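Local coordinates for leucyl-tRNA synthetase subunit alpha (Aquifex aeolicus, PDB 3PZ5), which joins leucine to its tRNA as part of the whole enzyme, while its isolated CP1 domain carries the editing activity, probably hydrolysing wrongly charged tRNA, at residues A[35-40]-A[171-176]; A[96-101]-A[105-110]; A[146-151]-A[156-161]; A[154-157]-A[162-165]. The protein carries 1 engineered substitution. One frame throughout, in Å; residues are numbered along the deposited sequence.

Interaction 1: residues A[35-40]-A[171-176]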
loop_
_atom_site.group_PDB
_atom_site.type_symbol
_atom_site.label_atom_id
_atom_site.label_comp_id
_atom_site.label_asym_id
_atom_site.label_seq_id
_atom_site.Cartn_x
_atom_site.Cartn_y
_atom_site.Cartn_z
ATOM N N THR A 35 -7.739 3.589 -7.245
ATOM C CA THR A 35 -7.644 4.057 -5.858
ATOM C C THR A 35 -6.269 4.605 -5.465
ATOM O O THR A 35 -5.998 4.816 -4.284
ATOM C CB THR A 35 -8.063 2.957 -4.857
ATOM O OG1 THR A 35 -7.116 1.880 -4.899
ATOM C CG2 THR A 35 -9.457 2.428 -5.183
ATOM N N VAL A 36 -5.412 4.850 -6.452
ATOM C CA VAL A 36 -4.011 5.214 -6.186
ATOM C C VAL A 36 -3.818 6.524 -5.395
ATOM O O VAL A 36 -2.896 6.626 -4.580
ATOM C CB VAL A 36 -3.142 5.186 -7.485
ATOM C CG1 VAL A 36 -3.608 6.243 -8.483
ATOM C CG2 VAL A 36 -1.649 5.340 -7.161
ATOM N N PHE A 37 -4.682 7.512 -5.630
ATOM C CA PHE A 37 -4.657 8.761 -4.857
ATOM C C PHE A 37 -5.010 8.534 -3.380
ATOM O O PHE A 37 -4.720 9.373 -2.528
ATOM C CB PHE A 37 -5.600 9.803 -5.469
ATOM C CG PHE A 37 -5.079 10.435 -6.731
ATOM C CD1 PHE A 37 -5.382 9.889 -7.974
ATOM C CD2 PHE A 37 -4.288 11.581 -6.675
ATOM C CE1 PHE A 37 -4.898 10.463 -9.140
ATOM C CE2 PHE A 37 -3.797 12.166 -7.841
ATOM C CZ PHE A 37 -4.104 11.608 -9.074
ATOM N N GLY A 38 -5.635 7.395 -3.091
ATOM C CA GLY A 38 -6.029 7.043 -1.731
ATOM C C GLY A 38 -5.004 6.211 -0.978
ATOM O O GLY A 38 -5.231 5.837 0.180
ATOM N N ALA A 39 -3.880 5.919 -1.632
ATOM C CA ALA A 39 -2.797 5.173 -1.007
ATOM C C ALA A 39 -2.137 6.017 0.078
ATOM O O ALA A 39 -1.548 7.064 -0.207
ATOM C CB ALA A 39 -1.778 4.728 -2.055
ATOM N N THR A 40 -2.252 5.562 1.324
ATOM C CA THR A 40 -1.747 6.314 2.480
ATOM C C THR A 40 -0.508 5.677 3.121
ATOM O O THR A 40 0.118 6.271 4.002
ATOM C CB THR A 40 -2.845 6.518 3.556
ATOM O OG1 THR A 40 -3.390 5.248 3.939
ATOM C CG2 THR A 40 -3.959 7.399 3.021
ATOM N N ASN A 171 -11.011 13.504 -4.407
ATOM C CA ASN A 171 -9.636 13.710 -3.935
ATOM C C ASN A 171 -8.574 13.090 -4.853
ATOM O O ASN A 171 -7.578 12.533 -4.379
ATOM C CB ASN A 171 -9.481 13.188 -2.502
ATOM C CG ASN A 171 -10.430 13.866 -1.532
ATOM O OD1 ASN A 171 -10.569 15.089 -1.534
ATOM N ND2 ASN A 171 -11.091 13.071 -0.697
ATOM N N SER A 172 -8.799 13.197 -6.163
ATOM C CA SER A 172 -7.993 12.485 -7.152
ATOM C C SER A 172 -7.512 13.371 -8.295
ATOM O O SER A 172 -7.506 12.943 -9.453
ATOM C CB SER A 172 -8.771 11.289 -7.712
ATOM O OG SER A 172 -8.902 10.268 -6.743
ATOM N N ASP A 173 -7.090 14.592 -7.969
ATOM C CA ASP A 173 -6.565 15.519 -8.975
ATOM C C ASP A 173 -7.573 15.675 -10.123
ATOM O O ASP A 173 -8.752 15.939 -9.880
ATOM C CB ASP A 173 -5.182 15.042 -9.466
ATOM C CG ASP A 173 -4.616 15.876 -10.624
ATOM O OD1 ASP A 173 -5.224 16.901 -11.005
ATOM O OD2 ASP A 173 -3.543 15.500 -11.156
ATOM N N GLY A 174 -7.113 15.480 -11.357
ATOM C CA GLY A 174 -7.921 15.734 -12.539
ATOM C C GLY A 174 -8.771 14.555 -12.952
ATOM O O GLY A 174 -9.427 14.603 -13.989
ATOM N N PHE A 175 -8.760 13.496 -12.146
ATOM C CA PHE A 175 -9.551 12.302 -12.427
ATOM C C PHE A 175 -10.882 12.297 -11.673
ATOM O O PHE A 175 -11.713 11.408 -11.875
ATOM C CB PHE A 175 -8.742 11.030 -12.145
ATOM C CG PHE A 175 -7.543 10.861 -13.044
ATOM C CD1 PHE A 175 -7.671 10.242 -14.289
ATOM C CD2 PHE A 175 -6.290 11.327 -12.650
ATOM C CE1 PHE A 175 -6.568 10.088 -15.131
ATOM C CE2 PHE A 175 -5.182 11.182 -13.480
ATOM C CZ PHE A 175 -5.319 10.560 -14.724
ATOM N N ASP A 176 -11.077 13.304 -10.821
ATOM C CA ASP A 176 -12.347 13.541 -10.125
ATOM C C ASP A 176 -13.575 13.498 -11.046
ATOM O O ASP A 176 -13.532 13.985 -12.181
ATOM C CB ASP A 176 -12.300 14.896 -9.417
ATOM C CG ASP A 176 -11.434 14.879 -8.168
ATOM O OD1 ASP A 176 -11.117 13.770 -7.672
ATOM O OD2 ASP A 176 -11.080 15.978 -7.673
HETATM O O HOH W 1 -7.371 7.413 -6.837
#

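Interaction 2: residues A[96-101]-A[105-110]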
loop_
_atom_site.group_PDB
_atom_site.type_symbol
_atom_site.label_atom_id
_atom_site.label_comp_id
_atom_site.label_asym_id
_atom_site.label_seq_id
_atom_site.Cartn_x
_atom_site.Cartn_y
_atom_site.Cartn_z
ATOM N N GLY A 96 10.946 2.913 8.611
ATOM C CA GLY A 96 11.760 4.114 8.798
ATOM C C GLY A 96 11.935 4.951 7.544
ATOM O O GLY A 96 12.664 5.948 7.548
ATOM N N VAL A 97 11.260 4.550 6.473
ATOM C CA VAL A 97 11.367 5.239 5.197
ATOM C C VAL A 97 9.991 5.561 4.609
ATOM O O VAL A 97 8.972 4.969 4.997
ATOM C CB VAL A 97 12.199 4.420 4.160
ATOM C CG1 VAL A 97 13.649 4.267 4.612
ATOM C CG2 VAL A 97 11.560 3.049 3.888
ATOM N N TYR A 98 9.986 6.497 3.661
ATOM C CA TYR A 98 8.778 6.887 2.942
ATOM C C TYR A 98 8.936 6.662 1.442
ATOM O O TYR A 98 10.030 6.799 0.894
ATOM C CB TYR A 98 8.431 8.350 3.233
ATOM C CG TYR A 98 8.184 8.605 4.701
ATOM C CD1 TYR A 98 9.244 8.881 5.568
ATOM C CD2 TYR A 98 6.894 8.545 5.231
ATOM C CE1 TYR A 98 9.025 9.100 6.923
ATOM C CE2 TYR A 98 6.664 8.761 6.587
ATOM C CZ TYR A 98 7.735 9.038 7.426
ATOM O OH TYR A 98 7.522 9.254 8.768
ATOM N N ALA A 99 7.838 6.293 0.794
ATOM C CA ALA A 99 7.800 6.190 -0.656
ATOM C C ALA A 99 6.923 7.298 -1.224
ATOM O O ALA A 99 6.059 7.840 -0.534
ATOM C CB ALA A 99 7.289 4.827 -1.080
ATOM N N THR A 100 7.154 7.638 -2.483
ATOM C CA THR A 100 6.400 8.695 -3.140
ATOM C C THR A 100 5.240 8.098 -3.916
ATOM O O THR A 100 5.439 7.286 -4.821
ATOM C CB THR A 100 7.299 9.494 -4.100
ATOM O OG1 THR A 100 8.492 9.887 -3.413
ATOM C CG2 THR A 100 6.579 10.732 -4.620
ATOM N N ASN A 101 4.028 8.494 -3.548
ATOM C CA ASN A 101 2.840 8.144 -4.312
ATOM C C ASN A 101 2.970 8.781 -5.703
ATOM O O ASN A 101 2.998 10.005 -5.817
ATOM C CB ASN A 101 1.595 8.642 -3.571
ATOM C CG ASN A 101 0.290 8.199 -4.217
ATOM O OD1 ASN A 101 0.100 8.323 -5.427
ATOM N ND2 ASN A 101 -0.630 7.704 -3.396
ATOM N N GLY A 105 2.336 12.517 -5.551
ATOM C CA GLY A 105 3.695 12.869 -5.160
ATOM C C GLY A 105 3.868 13.137 -3.680
ATOM O O GLY A 105 4.848 13.761 -3.264
ATOM N N GLU A 106 2.912 12.669 -2.886
ATOM C CA GLU A 106 3.003 12.761 -1.439
ATOM C C GLU A 106 3.848 11.610 -0.903
ATOM O O GLU A 106 3.838 10.513 -1.468
ATOM C CB GLU A 106 1.605 12.719 -0.819
ATOM C CG GLU A 106 0.848 14.043 -0.890
ATOM C CD GLU A 106 -0.611 13.898 -0.497
ATOM O OE1 GLU A 106 -1.382 13.287 -1.274
ATOM O OE2 GLU A 106 -0.987 14.398 0.588
ATOM N N LYS A 107 4.589 11.859 0.174
ATOM C CA LYS A 107 5.341 10.791 0.820
ATOM C C LYS A 107 4.408 9.953 1.683
ATOM O O LYS A 107 3.561 10.486 2.394
ATOM C CB LYS A 107 6.511 11.344 1.639
ATOM C CG LYS A 107 6.127 12.226 2.812
ATOM C CD LYS A 107 7.377 12.685 3.547
ATOM C CE LYS A 107 7.083 13.048 4.992
ATOM N NZ LYS A 107 8.351 13.053 5.769
ATOM N N ILE A 108 4.540 8.636 1.586
ATOM C CA ILE A 108 3.756 7.731 2.425
ATOM C C ILE A 108 4.682 6.711 3.093
ATOM O O ILE A 108 5.645 6.251 2.472
ATOM C CB ILE A 108 2.566 7.059 1.658
ATOM C CG1 ILE A 108 3.043 6.300 0.414
ATOM C CG2 ILE A 108 1.502 8.104 1.287
ATOM C CD1 ILE A 108 1.955 5.472 -0.270
ATOM N N PRO A 109 4.410 6.374 4.368
ATOM C CA PRO A 109 5.300 5.491 5.123
ATOM C C PRO A 109 5.320 4.058 4.591
ATOM O O PRO A 109 4.292 3.554 4.122
ATOM C CB PRO A 109 4.712 5.529 6.541
ATOM C CG PRO A 109 3.277 5.860 6.346
ATOM C CD PRO A 109 3.239 6.787 5.167
ATOM N N VAL A 110 6.490 3.423 4.658
ATOM C CA VAL A 110 6.629 2.021 4.275
ATOM C C VAL A 110 6.636 1.133 5.520
ATOM O O VAL A 110 7.386 1.371 6.470
ATOM C CB VAL A 110 7.902 1.759 3.418
ATOM C CG1 VAL A 110 7.911 0.330 2.892
ATOM C CG2 VAL A 110 7.986 2.740 2.264
#

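Interaction 3: residues A[146-151]-A[156-161]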
loop_
_atom_site.group_PDB
_atom_site.type_symbol
_atom_site.label_atom_id
_atom_site.label_comp_id
_atom_site.label_asym_id
_atom_site.label_seq_id
_atom_site.Cartn_x
_atom_site.Cartn_y
_atom_site.Cartn_z
ATOM N N ILE A 146 -7.319 7.199 6.703
ATOM C CA ILE A 146 -8.326 6.784 5.745
ATOM C C ILE A 146 -8.546 7.958 4.791
ATOM O O ILE A 146 -8.856 9.074 5.221
ATOM C CB ILE A 146 -9.627 6.357 6.460
ATOM C CG1 ILE A 146 -9.400 5.030 7.195
ATOM C CG2 ILE A 146 -10.778 6.226 5.470
ATOM C CD1 ILE A 146 -10.339 4.776 8.365
ATOM N N LYS A 147 -8.339 7.711 3.501
ATOM C CA LYS A 147 -8.517 8.738 2.484
ATOM C C LYS A 147 -9.451 8.222 1.401
ATOM O O LYS A 147 -9.098 7.312 0.648
ATOM C CB LYS A 147 -7.170 9.151 1.887
ATOM C CG LYS A 147 -7.251 10.313 0.914
ATOM C CD LYS A 147 -5.863 10.742 0.476
ATOM C CE LYS A 147 -5.918 11.877 -0.534
ATOM N NZ LYS A 147 -4.560 12.162 -1.082
ATOM N N VAL A 148 -10.644 8.807 1.343
ATOM C CA VAL A 148 -11.676 8.406 0.388
ATOM C C VAL A 148 -11.350 8.957 -0.995
ATOM O O VAL A 148 -11.129 10.164 -1.155
ATOM C CB VAL A 148 -13.086 8.880 0.831
ATOM C CG1 VAL A 148 -14.151 8.422 -0.163
ATOM C CG2 VAL A 148 -13.410 8.377 2.234
ATOM N N VAL A 149 -11.303 8.065 -1.983
ATOM C CA VAL A 149 -11.067 8.459 -3.375
ATOM C C VAL A 149 -12.104 7.905 -4.346
ATOM O O VAL A 149 -12.298 8.466 -5.423
ATOM C CB VAL A 149 -9.635 8.130 -3.869
ATOM C CG1 VAL A 149 -8.635 9.107 -3.273
ATOM C CG2 VAL A 149 -9.262 6.686 -3.565
ATOM N N VAL A 150 -12.751 6.804 -3.963
ATOM C CA VAL A 150 -13.900 6.269 -4.697
ATOM C C VAL A 150 -15.153 6.465 -3.840
ATOM O O VAL A 150 -15.530 5.595 -3.053
ATOM C CB VAL A 150 -13.709 4.767 -5.108
ATOM C CG1 VAL A 150 -14.957 4.206 -5.790
ATOM C CG2 VAL A 150 -12.503 4.605 -6.025
ATOM N N LYS A 151 -15.771 7.633 -3.985
ATOM C CA LYS A 151 -17.007 7.970 -3.284
ATOM C C LYS A 151 -18.163 7.116 -3.809
ATOM O O LYS A 151 -18.407 7.087 -5.015
ATOM C CB LYS A 151 -17.323 9.465 -3.457
ATOM C CG LYS A 151 -18.503 10.003 -2.630
ATOM C CD LYS A 151 -18.142 10.142 -1.157
ATOM C CE LYS A 151 -19.312 10.669 -0.333
ATOM N NZ LYS A 151 -19.410 12.148 -0.407
ATOM N N TRP A 156 -22.263 6.175 3.403
ATOM C CA TRP A 156 -21.319 5.180 3.912
ATOM C C TRP A 156 -20.441 5.768 5.011
ATOM O O TRP A 156 -19.898 6.867 4.870
ATOM C CB TRP A 156 -20.451 4.621 2.777
ATOM C CG TRP A 156 -19.644 3.415 3.170
ATOM C CD1 TRP A 156 -18.438 3.410 3.810
ATOM C CD2 TRP A 156 -19.985 2.042 2.947
ATOM N NE1 TRP A 156 -18.007 2.120 4.002
ATOM C CE2 TRP A 156 -18.936 1.259 3.481
ATOM C CE3 TRP A 156 -21.074 1.396 2.347
ATOM C CZ2 TRP A 156 -18.944 -0.141 3.437
ATOM C CZ3 TRP A 156 -21.080 -0.000 2.301
ATOM C CH2 TRP A 156 -20.020 -0.750 2.845
ATOM N N ASP A 157 -20.310 5.025 6.103
ATOM C CA ASP A 157 -19.468 5.437 7.220
ATOM C C ASP A 157 -18.109 4.734 7.155
ATOM O O ASP A 157 -17.987 3.556 7.511
ATOM C CB ASP A 157 -20.176 5.154 8.552
ATOM C CG ASP A 157 -19.434 5.734 9.753
ATOM O OD1 ASP A 157 -18.793 6.807 9.622
ATOM O OD2 ASP A 157 -19.502 5.114 10.838
ATOM N N PHE A 158 -17.097 5.467 6.688
ATOM C CA PHE A 158 -15.738 4.935 6.518
ATOM C C PHE A 158 -15.038 4.678 7.849
ATOM O O PHE A 158 -14.098 3.883 7.924
ATOM C CB PHE A 158 -14.902 5.868 5.638
ATOM C CG PHE A 158 -15.311 5.856 4.196
ATOM C CD1 PHE A 158 -14.699 4.991 3.295
ATOM C CD2 PHE A 158 -16.323 6.695 3.740
ATOM C CE1 PHE A 158 -15.084 4.963 1.956
ATOM C CE2 PHE A 158 -16.715 6.675 2.406
ATOM C CZ PHE A 158 -16.094 5.806 1.510
ATOM N N GLU A 159 -15.519 5.346 8.894
ATOM C CA GLU A 159 -15.049 5.138 10.261
ATOM C C GLU A 159 -15.509 3.778 10.811
ATOM O O GLU A 159 -15.017 3.318 11.848
ATOM C CB GLU A 159 -15.533 6.295 11.148
ATOM C CG GLU A 159 -15.029 6.282 12.583
ATOM C CD GLU A 159 -15.433 7.526 13.351
ATOM O OE1 GLU A 159 -14.683 8.525 13.302
ATOM O OE2 GLU A 159 -16.498 7.503 14.008
ATOM N N LYS A 160 -16.442 3.135 10.106
ATOM C CA LYS A 160 -16.951 1.819 10.498
ATOM C C LYS A 160 -16.448 0.691 9.599
ATOM O O LYS A 160 -16.455 -0.474 10.002
ATOM C CB LYS A 160 -18.479 1.827 10.543
ATOM N N GLY A 161 -16.013 1.034 8.385
ATOM C CA GLY A 161 -15.502 0.034 7.444
ATOM C C GLY A 161 -15.112 0.552 6.071
ATOM O O GLY A 161 -15.499 1.650 5.668
#

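Interaction 4: residues A[154-157]-A[162-165]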
loop_
_atom_site.group_PDB
_atom_site.type_symbol
_atom_site.label_atom_id
_atom_site.label_comp_id
_atom_site.label_asym_id
_atom_site.label_seq_id
_atom_site.Cartn_x
_atom_site.Cartn_y
_atom_site.Cartn_z
ATOM N N GLY A 154 -24.484 6.129 -2.434
ATOM C CA GLY A 154 -25.214 6.085 -1.168
ATOM C C GLY A 154 -24.397 6.587 0.008
ATOM O O GLY A 154 -23.233 6.962 -0.143
ATOM N N ALA A 155 -25.013 6.603 1.187
ATOM C CA ALA A 155 -24.318 6.992 2.413
ATOM C C ALA A 155 -23.455 5.839 2.913
ATOM O O ALA A 155 -23.861 4.674 2.848
ATOM C CB ALA A 155 -25.313 7.423 3.490
ATOM N N TRP A 156 -22.263 6.175 3.403
ATOM C CA TRP A 156 -21.319 5.180 3.912
ATOM C C TRP A 156 -20.441 5.768 5.011
ATOM O O TRP A 156 -19.898 6.867 4.870
ATOM C CB TRP A 156 -20.451 4.621 2.777
ATOM C CG TRP A 156 -19.644 3.415 3.170
ATOM C CD1 TRP A 156 -18.438 3.410 3.810
ATOM C CD2 TRP A 156 -19.985 2.042 2.947
ATOM N NE1 TRP A 156 -18.007 2.120 4.002
ATOM C CE2 TRP A 156 -18.936 1.259 3.481
ATOM C CE3 TRP A 156 -21.074 1.396 2.347
ATOM C CZ2 TRP A 156 -18.944 -0.141 3.437
ATOM C CZ3 TRP A 156 -21.080 -0.000 2.301
ATOM C CH2 TRP A 156 -20.020 -0.750 2.845
ATOM N N ASP A 157 -20.310 5.025 6.103
ATOM C CA ASP A 157 -19.468 5.437 7.220
ATOM C C ASP A 157 -18.109 4.734 7.155
ATOM O O ASP A 157 -17.987 3.556 7.511
ATOM C CB ASP A 157 -20.176 5.154 8.552
ATOM C CG ASP A 157 -19.434 5.734 9.753
ATOM O OD1 ASP A 157 -18.793 6.807 9.622
ATOM O OD2 ASP A 157 -19.502 5.114 10.838
ATOM N N ALA A 162 -14.336 -0.256 5.352
ATOM C CA ALA A 162 -13.931 0.057 3.987
ATOM C C ALA A 162 -15.059 -0.194 2.988
ATOM O O ALA A 162 -15.834 -1.140 3.130
ATOM C CB ALA A 162 -12.705 -0.750 3.602
ATOM N N TYR A 163 -15.150 0.673 1.986
ATOM C CA TYR A 163 -16.059 0.463 0.872
ATOM C C TYR A 163 -15.270 -0.026 -0.339
ATOM O O TYR A 163 -14.398 0.676 -0.851
ATOM C CB TYR A 163 -16.831 1.741 0.541
ATOM C CG TYR A 163 -17.682 1.621 -0.702
ATOM C CD1 TYR A 163 -18.856 0.867 -0.694
ATOM C CD2 TYR A 163 -17.310 2.254 -1.886
ATOM C CE1 TYR A 163 -19.639 0.750 -1.832
ATOM C CE2 TYR A 163 -18.086 2.142 -3.033
ATOM C CZ TYR A 163 -19.249 1.389 -2.995
ATOM O OH TYR A 163 -20.017 1.270 -4.122
ATOM N N GLU A 164 -15.592 -1.230 -0.794
ATOM C CA GLU A 164 -14.805 -1.901 -1.822
ATOM C C GLU A 164 -15.496 -1.925 -3.187
ATOM O O GLU A 164 -14.970 -2.505 -4.136
ATOM C CB GLU A 164 -14.456 -3.326 -1.373
ATOM C CG GLU A 164 -13.702 -3.411 -0.038
ATOM C CD GLU A 164 -13.400 -4.844 0.389
ATOM O OE1 GLU A 164 -14.329 -5.685 0.397
ATOM O OE2 GLU A 164 -12.234 -5.130 0.729
ATOM N N GLY A 165 -16.660 -1.284 -3.288
ATOM C CA GLY A 165 -17.431 -1.270 -4.530
ATOM C C GLY A 165 -17.124 -0.123 -5.483
ATOM O O GLY A 165 -16.173 0.637 -5.282
#

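Interaction 1: residues A[35-40]-A[171-176]
F37 places CG anti to its carbonyl carbon (chi1 -75°), which lays the phenyl ring against the 171-176 loop; the like torsion of S172 (chi1 -71°) sets its hydroxyl near the ring's root. S172 OG lies 3.6 Å from F37 CB. One face of the ring is pressed on the S172-D173 peptide: S172 C is above the centre, and D173 N stands over that face nearer the rim. Side chains add to this. At the far end D173 CB meets F37 CE2 at 3.6 Å, while the carboxylate plane stands nearly upright to the ring at 82°. F175 arrives about perpendicular, its CD2 3.9 Å from F37 CE1, and W190 of helix 180-193 touches both phenyl groups. A leucine in place of F37 would probably leave the S172-D173 peptide without its flat cover and open a gap beside F175. The polar link is a single water, which accepts from F37 N at 2.9 Å and donates to S172 OG at 3.2 Å; the same hydroxyl is hydrogen-bonded to V170 O. Within the loop, S172 N binds D176 OD1 at 2.8 Å on the syn side of the carboxylate, and F175 N binds S172 O, two bonds that hold the turn in shape. T35 closes the threonine-rich TTRPDT sequence, which in related leucyl-tRNA synthetases lines the editing pocket. Cohesion here probably depends on dispersion and one water, which meets the polar need of F37 N and, together with V170 O, that of S172 OG.

Interaction 2: residues A[96-101]-A[105-110]
Y98 and K107 lean together on one face of a beta hairpin, where K107 NZ stands 4.3 Å from the centroid of the Y98 ring, 13° off its normal: a cation-pi contact over the face. K107 reaches it by tucking CG between its backbone N and carbonyl carbon (chi1 64°) and then running extended. Y98 turns CG anti to its carbonyl carbon, which sets the CD2-CE2 side of the ring against P109, with Y98 CE2 3.8 Å from P109 CB. On the opposite face V110 CG2 lies 4.0 Å from A99 CB, while V97 CG2 meets V110 CB. I108 folds CG1 back to 3.5 Å from A99 O. Backbone bonds hold the pairing: A99 and I108 form the doubly hydrogen-bonded pair (A99 N to I108 O, 2.8 Å; I108 N to A99 O, 2.7 Å), and V110 N to V97 O continues it. Near the turn, N101 N reaches E106 O at 2.9 Å. The hairpin is flanked by strand 12-18, whose F16 touches A99 and I108, and by strand 41-44, whose V42 touches I108.

Interaction 3: residues A[146-151]-A[156-161]
The chain of 146-151 passes the irregular 156-161 loop at some distance, I146 and F158 being the nearest pair with CA atoms 7.7 Å apart, so the gap is closed mainly by side chains. Residues 156-161 belong to the connection that links strand 150-151 to its antiparallel partner 168-169 in the CP1 editing domain, and a CH-pi contact holds this excursion to the chain leading into its first strand. V148 sets CG1 anti to its backbone N (chi1 -179°), which drops CG2 squarely over the F158 ring, 3.5 Å from the centroid and 3° off the normal. CG1 comes down toward the rim, 3.7 Å from F158 CZ. The other face of the ring holds W156 CD1, also above the centre, and F158 is therefore sandwiched between a methyl group and an indole carbon. At the ring's base, I146 CG2 approaches F158 CB at 4.1 Å, and I146 CD1 is 3.9 Å from F158 O, an atom that also accepts a hydrogen bond from W136 NE1. A serine at F158 removes the ring, and would probably leave V148 CG2 and W156 CD1 facing a gap, with the indole freer to turn. A turn at the loop's end, with K160 N bound to D157 O, brings G161 round to the indole. There W156 NE1 donates to G161 O at 3.0 Å, nearly straight at 167°; the carbonyl oxygen lies in the indole plane, yet the N-H comes from well above the carbonyl plane.

Interaction 4: residues A[154-157]-A[162-165]
Y163 OH is hydrogen-bonded to K166 O, which ties down the far end of a tyrosine whose near end is packed on W156. The touching atom is Y163 CB, 3.7 Å from the centroid of the indole five-membered ring and 15° off its normal, a CH-pi contact over the face; its shortest approach is to W156 CE2, at 3.6 Å. Beyond CB, the phenol turns its edge to the larger indole ring. Centroids are 5.1 Å apart and the planes meet at 62°, so this is a tilted edge-to-face pair, with Y163 CD1 lying 3.8 Å from both W156 CE3 and W156 CZ3. Y163 keeps CG anti to its backbone N (chi1 174°), and with CB over the five-membered ring that rotation puts CD1 over the six-membered one. Together with F158, which Y163 also touches, the two rings make a small aromatic cluster of the CP1 editing domain, pinning the loop after strand 150-151 upon itself. Beside the indole, A162 O comes within 3.3 Å of W156 CZ2, a contact of a carbonyl oxygen with an aromatic carbon. A face of the phenol is taken by G165 N, 3.6 Å above the plane of the Y163 ring and over its centre. Q133 binds both the backbone, its OE1 accepting from A162 N, and the E164 carboxylate, its own N donating to OE2.

Overall arrangement
Interactions 3 and 4 form one continuous patch near the surface: they share W156, their centres are 6 Å apart, and F158 CE1 lies 3.9 Å from Y163 CB. Interaction 1 connects to this patch through N171 ND2 and V148 O, 2.9 Å apart, and to interaction 2 through V36 O and N101 ND2, 2.8 Å apart. K147 sits among three contacts, its NZ bound to F37 O and in a long, weak ion pair with E106 OE1. Interaction 4 stays about 16 Å from interaction 2 at the nearest atoms. H131 bonds V149 N and Y163 O, and belongs to an HDQRD sequence that, as in related synthetases, probably borders the editing pocket.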